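Local coordinates for protein ribonucleoside-diphosphate reductase (PDB 5IM3) that probably reduces ribonucleoside diphosphates to deoxyribonucleotides for DNA synthesis, with thioredoxin as reductant, and binds the allosteric effector dATP, at residues 463-468 with 545-550; 554-559 with 906-911. All coordinates share one frame; numbering follows the deposited sequence.

Contact 1: residues 463-468 with 545-550; sequences EFLELR and KDLWRK
A salt bridge beside a small leucine contact joins the end of helix 461-465 to the first half of helix 544-558, two connections of the barrel domain: the former lies between strands 450-455 and 482-487, the latter just before 562-565. Leu465 faces the second helix and carries the apolar part: its CD1 lies 3.7 Å from Lys550 CG and 3.9 Å from Leu547 CD1, so one methyl rests against both the lysine chain and a methyl one helical turn earlier. Lys550 has CG anti to the backbone N (chi1 -178°) and bends at the next bond (chi2 67°), which carries its extended remainder past Leu465 to the carboxylate of Glu466. There the two side chains meet at about a right angle, and Lys550 NZ donates to Glu466 OE1 at 2.8 Å. The ammonium comes to the anti side of that oxygen, 28° out of the carboxylate plane. Elsewhere in the fold, Leu465 touches Asn485 of strand 482-487 and Leu547 packs on Phe491 of helix 489-496. Packing of a short helix and the turn after it against a longer helix, both leading into parallel strands, is as expected for the helices outside the ten-stranded alpha-beta barrel.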
# COMPACT_ATOMS: atom_id res chain seq x y z
N GLU A 463 0.94 27.73 -2.28
CA GLU A 463 0.89 27.45 -3.71
C GLU A 463 2.29 27.41 -4.31
O GLU A 463 2.56 26.61 -5.21
CB GLU A 463 0.03 28.50 -4.42
CG GLU A 463 -0.26 28.21 -5.89
CD GLU A 463 -1.06 29.33 -6.56
OE1 GLU A 463 -1.22 30.41 -5.95
OE2 GLU A 463 -1.53 29.12 -7.70
N PHE A 464 3.20 28.24 -3.80
CA PHE A 464 4.57 28.31 -4.32
C PHE A 464 5.29 26.97 -4.16
O PHE A 464 5.99 26.53 -5.08
CB PHE A 464 5.34 29.42 -3.60
CG PHE A 464 6.70 29.71 -4.17
CD1 PHE A 464 6.85 30.49 -5.30
CD2 PHE A 464 7.84 29.24 -3.53
CE1 PHE A 464 8.10 30.78 -5.81
CE2 PHE A 464 9.10 29.53 -4.03
CZ PHE A 464 9.23 30.30 -5.17
N LEU A 465 5.12 26.32 -3.01
CA LEU A 465 5.83 25.07 -2.75
C LEU A 465 5.45 23.97 -3.73
O LEU A 465 6.22 23.02 -3.89
CB LEU A 465 5.57 24.59 -1.32
CG LEU A 465 5.88 25.57 -0.19
CD1 LEU A 465 5.57 24.92 1.15
CD2 LEU A 465 7.31 26.03 -0.22
N GLU A 466 4.30 24.07 -4.38
CA GLU A 466 3.78 22.99 -5.20
C GLU A 466 3.95 23.23 -6.69
O GLU A 466 3.47 22.43 -7.50
CB GLU A 466 2.30 22.75 -4.90
CG GLU A 466 2.01 22.48 -3.44
CD GLU A 466 0.67 21.79 -3.24
OE1 GLU A 466 0.44 21.26 -2.13
OE2 GLU A 466 -0.13 21.76 -4.19
N LEU A 467 4.64 24.31 -7.07
CA LEU A 467 4.73 24.69 -8.48
C LEU A 467 5.38 23.62 -9.35
O LEU A 467 5.17 23.62 -10.56
CB LEU A 467 5.49 26.00 -8.62
CG LEU A 467 4.75 27.27 -8.20
CD1 LEU A 467 5.70 28.47 -8.19
CD2 LEU A 467 3.57 27.54 -9.13
N ARG A 468 6.17 22.71 -8.77
CA ARG A 468 6.90 21.72 -9.56
C ARG A 468 6.36 20.30 -9.40
O ARG A 468 7.04 19.34 -9.77
CB ARG A 468 8.39 21.76 -9.19
CG ARG A 468 9.07 23.08 -9.55
CD ARG A 468 9.14 23.30 -11.06
NE ARG A 468 9.91 22.25 -11.72
CZ ARG A 468 11.19 22.34 -12.08
NH1 ARG A 468 11.87 23.46 -11.86
NH2 ARG A 468 11.78 21.32 -12.67
N LYS A 545 6.06 24.05 12.16
CA LYS A 545 6.47 22.68 11.86
C LYS A 545 5.70 22.12 10.67
O LYS A 545 6.25 21.35 9.87
CB LYS A 545 6.26 21.79 13.09
CG LYS A 545 7.52 21.55 13.91
CD LYS A 545 7.19 20.84 15.22
CE LYS A 545 8.44 20.28 15.89
NZ LYS A 545 8.89 19.02 15.25
N ASP A 546 4.42 22.49 10.54
CA ASP A 546 3.61 21.96 9.44
C ASP A 546 4.07 22.52 8.10
O ASP A 546 4.13 21.79 7.10
CB ASP A 546 2.14 22.28 9.68
CG ASP A 546 1.56 21.54 10.88
OD1 ASP A 546 2.19 20.57 11.34
OD2 ASP A 546 0.48 21.94 11.35
N LEU A 547 4.38 23.82 8.05
CA LEU A 547 4.88 24.40 6.81
C LEU A 547 6.28 23.88 6.50
O LEU A 547 6.61 23.60 5.34
CB LEU A 547 4.86 25.92 6.90
CG LEU A 547 5.23 26.69 5.63
CD1 LEU A 547 4.28 26.36 4.49
CD2 LEU A 547 5.25 28.19 5.90
N TRP A 548 7.12 23.76 7.53
CA TRP A 548 8.45 23.18 7.36
C TRP A 548 8.36 21.78 6.77
O TRP A 548 9.08 21.45 5.82
CB TRP A 548 9.16 23.17 8.71
CG TRP A 548 10.50 22.51 8.76
CD1 TRP A 548 10.84 21.38 9.45
CD2 TRP A 548 11.70 22.95 8.10
NE1 TRP A 548 12.17 21.09 9.26
CE2 TRP A 548 12.72 22.04 8.44
CE3 TRP A 548 12.01 24.02 7.26
CZ2 TRP A 548 14.02 22.16 7.96
CZ3 TRP A 548 13.30 24.14 6.79
CH2 TRP A 548 14.29 23.22 7.14
N ARG A 549 7.46 20.94 7.30
CA ARG A 549 7.29 19.59 6.77
C ARG A 549 6.86 19.63 5.31
O ARG A 549 7.34 18.83 4.50
CB ARG A 549 6.26 18.84 7.62
CG ARG A 549 5.87 17.47 7.07
CD ARG A 549 4.86 16.75 7.97
NE ARG A 549 5.46 16.30 9.22
CZ ARG A 549 4.88 15.45 10.07
NH1 ARG A 549 3.68 14.95 9.80
NH2 ARG A 549 5.50 15.09 11.19
N LYS A 550 5.95 20.54 4.96
CA LYS A 550 5.52 20.66 3.57
C LYS A 550 6.69 21.08 2.68
O LYS A 550 6.84 20.59 1.56
CB LYS A 550 4.38 21.67 3.47
CG LYS A 550 3.81 21.85 2.06
CD LYS A 550 3.10 20.59 1.59
CE LYS A 550 2.36 20.83 0.29
NZ LYS A 550 1.70 19.60 -0.21

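Contact 2: residues 554-559 with 906-911; sequences MLFETG and LRALAA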
# COMPACT_ATOMS: atom_id res chain seq x y z
N MET A 554 8.07 18.65 -0.42
CA MET A 554 8.13 19.11 -1.81
C MET A 554 9.56 19.06 -2.34
O MET A 554 9.78 18.66 -3.49
CB MET A 554 7.58 20.53 -1.92
CG MET A 554 6.06 20.63 -1.78
SD MET A 554 5.17 19.69 -3.04
CE MET A 554 4.79 18.19 -2.13
N LEU A 555 10.53 19.46 -1.52
CA LEU A 555 11.93 19.31 -1.92
C LEU A 555 12.25 17.86 -2.23
O LEU A 555 12.99 17.56 -3.18
CB LEU A 555 12.84 19.86 -0.82
CG LEU A 555 14.36 19.79 -1.07
CD1 LEU A 555 14.76 20.68 -2.24
CD2 LEU A 555 15.12 20.19 0.18
N PHE A 556 11.69 16.93 -1.45
CA PHE A 556 11.95 15.51 -1.69
C PHE A 556 11.21 15.01 -2.92
O PHE A 556 11.78 14.27 -3.74
CB PHE A 556 11.54 14.69 -0.46
CG PHE A 556 11.50 13.20 -0.71
CD1 PHE A 556 12.68 12.48 -0.89
CD2 PHE A 556 10.30 12.52 -0.75
CE1 PHE A 556 12.65 11.12 -1.12
CE2 PHE A 556 10.26 11.16 -0.98
CZ PHE A 556 11.43 10.45 -1.16
N GLU A 557 9.94 15.39 -3.07
CA GLU A 557 9.11 14.84 -4.14
C GLU A 557 9.38 15.52 -5.48
O GLU A 557 9.34 14.85 -6.52
CB GLU A 557 7.63 14.99 -3.79
CG GLU A 557 7.19 14.14 -2.61
CD GLU A 557 5.70 14.26 -2.34
OE1 GLU A 557 4.95 14.63 -3.27
OE2 GLU A 557 5.28 14.00 -1.19
N THR A 558 9.63 16.83 -5.48
CA THR A 558 9.79 17.58 -6.72
C THR A 558 11.18 18.17 -6.91
O THR A 558 11.49 18.63 -8.02
CB THR A 558 8.76 18.72 -6.79
OG1 THR A 558 9.17 19.79 -5.92
CG2 THR A 558 7.38 18.23 -6.38
N GLY A 559 12.03 18.18 -5.88
CA GLY A 559 13.31 18.85 -5.96
C GLY A 559 13.27 20.34 -5.70
O GLY A 559 14.32 20.99 -5.76
N LEU A 906 18.65 18.75 -3.77
CA LEU A 906 18.59 17.57 -2.93
C LEU A 906 18.60 16.34 -3.83
O LEU A 906 17.76 16.21 -4.73
CB LEU A 906 17.34 17.58 -2.05
CG LEU A 906 17.06 16.27 -1.29
CD1 LEU A 906 18.15 15.99 -0.26
CD2 LEU A 906 15.70 16.33 -0.63
N ARG A 907 19.57 15.46 -3.61
CA ARG A 907 19.62 14.16 -4.27
C ARG A 907 19.26 13.11 -3.23
O ARG A 907 20.02 12.89 -2.28
CB ARG A 907 21.00 13.91 -4.87
CG ARG A 907 21.43 14.96 -5.89
CD ARG A 907 20.74 14.74 -7.23
NE ARG A 907 21.22 15.69 -8.24
CZ ARG A 907 20.55 16.77 -8.64
NH1 ARG A 907 19.35 17.05 -8.15
NH2 ARG A 907 21.08 17.57 -9.56
N ALA A 908 18.10 12.48 -3.39
CA ALA A 908 17.54 11.59 -2.39
C ALA A 908 17.28 10.21 -2.98
O ALA A 908 16.78 10.09 -4.10
CB ALA A 908 16.25 12.16 -1.81
N LEU A 909 17.62 9.18 -2.21
CA LEU A 909 17.34 7.79 -2.55
C LEU A 909 16.55 7.16 -1.42
O LEU A 909 16.97 7.21 -0.26
CB LEU A 909 18.62 6.99 -2.79
CG LEU A 909 19.49 7.36 -4.00
CD1 LEU A 909 20.69 6.43 -4.07
CD2 LEU A 909 18.68 7.31 -5.29
N ALA A 910 15.40 6.57 -1.76
CA ALA A 910 14.58 5.87 -0.78
C ALA A 910 14.85 4.37 -0.75
O ALA A 910 14.11 3.63 -0.09
CB ALA A 910 13.09 6.11 -1.08
N ALA A 911 15.92 3.91 -1.41
CA ALA A 911 16.23 2.48 -1.43
C ALA A 911 16.84 2.03 -0.11
O ALA A 911 16.50 0.95 0.40
CB ALA A 911 17.17 2.17 -2.59
O HOH W 1 16.55 19.14 -5.67
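Leu555 and Leu906 pack with their branches crossing at a slant, Leu555 CG lying 3.7 Å from Leu906 CD2. The isobutyl groups overlap over more than one atom, since Leu906 CB also comes within 3.8 Å of Leu555 CG. Leu906 points at the helix from the strand; with CG anti to the backbone N (chi1 170°), the side chain reaches out toward the helix, and CD2 lies 4.0 Å from Phe556 CA. The next residue along the helix meets the strand differently. Phe556 turns the edge of its ring to Ala908, whose CB sits close to the ring plane, 3.7 Å from Phe556 CD1 and nearly as close to CE1, so the methyl abuts the rim rather than a face.

Leu906 and Ala908 can both face helix 554-558 because alternate residues of strand 906-909 project to the same side. The strand runs at 74° to the helix axis, 8.4 Å away, and pairs in parallel with strand 878-881; helix 885-897 connects the two in a beta-alpha-beta unit. That connecting helix adds to the apolar cluster, with Tyr892 against both leucines and Leu888 against Phe556 and Leu906.

Polar contact is made through a water, which donates to Gly559 O and accepts from Leu906 N, each at 2.9 Å, linking the turn after the helix to the start of the strand. Within that last helical turn, Met554 O is gripped from opposite faces of its plane by Thr558 N and Thr558 OG1, the hydroxyl standing 2.7 Å away and 45° out of the plane.

Overall arrangement
Both contacts use helix 544-558, contact 1 on its first half and contact 2 on its last turn, with their centres 14 Å apart. They follow in series along the chain: 463-468 with 545-550 closes before 554-559 meets 906-911, which lies near the end of the modelled chain. They also touch directly, Leu465 O lying 3.2 Å from Met554 CG and Arg468 O 3.5 Å from Thr558 CB, so the turn after helix 461-465 runs alongside the shared helix. The shared helix thus lies between barrel strand 482-487, which Leu465 of contact 1 touches, and the two-stranded parallel sheet of 878-881 and 906-909; both contacts lie away from the dATP sites.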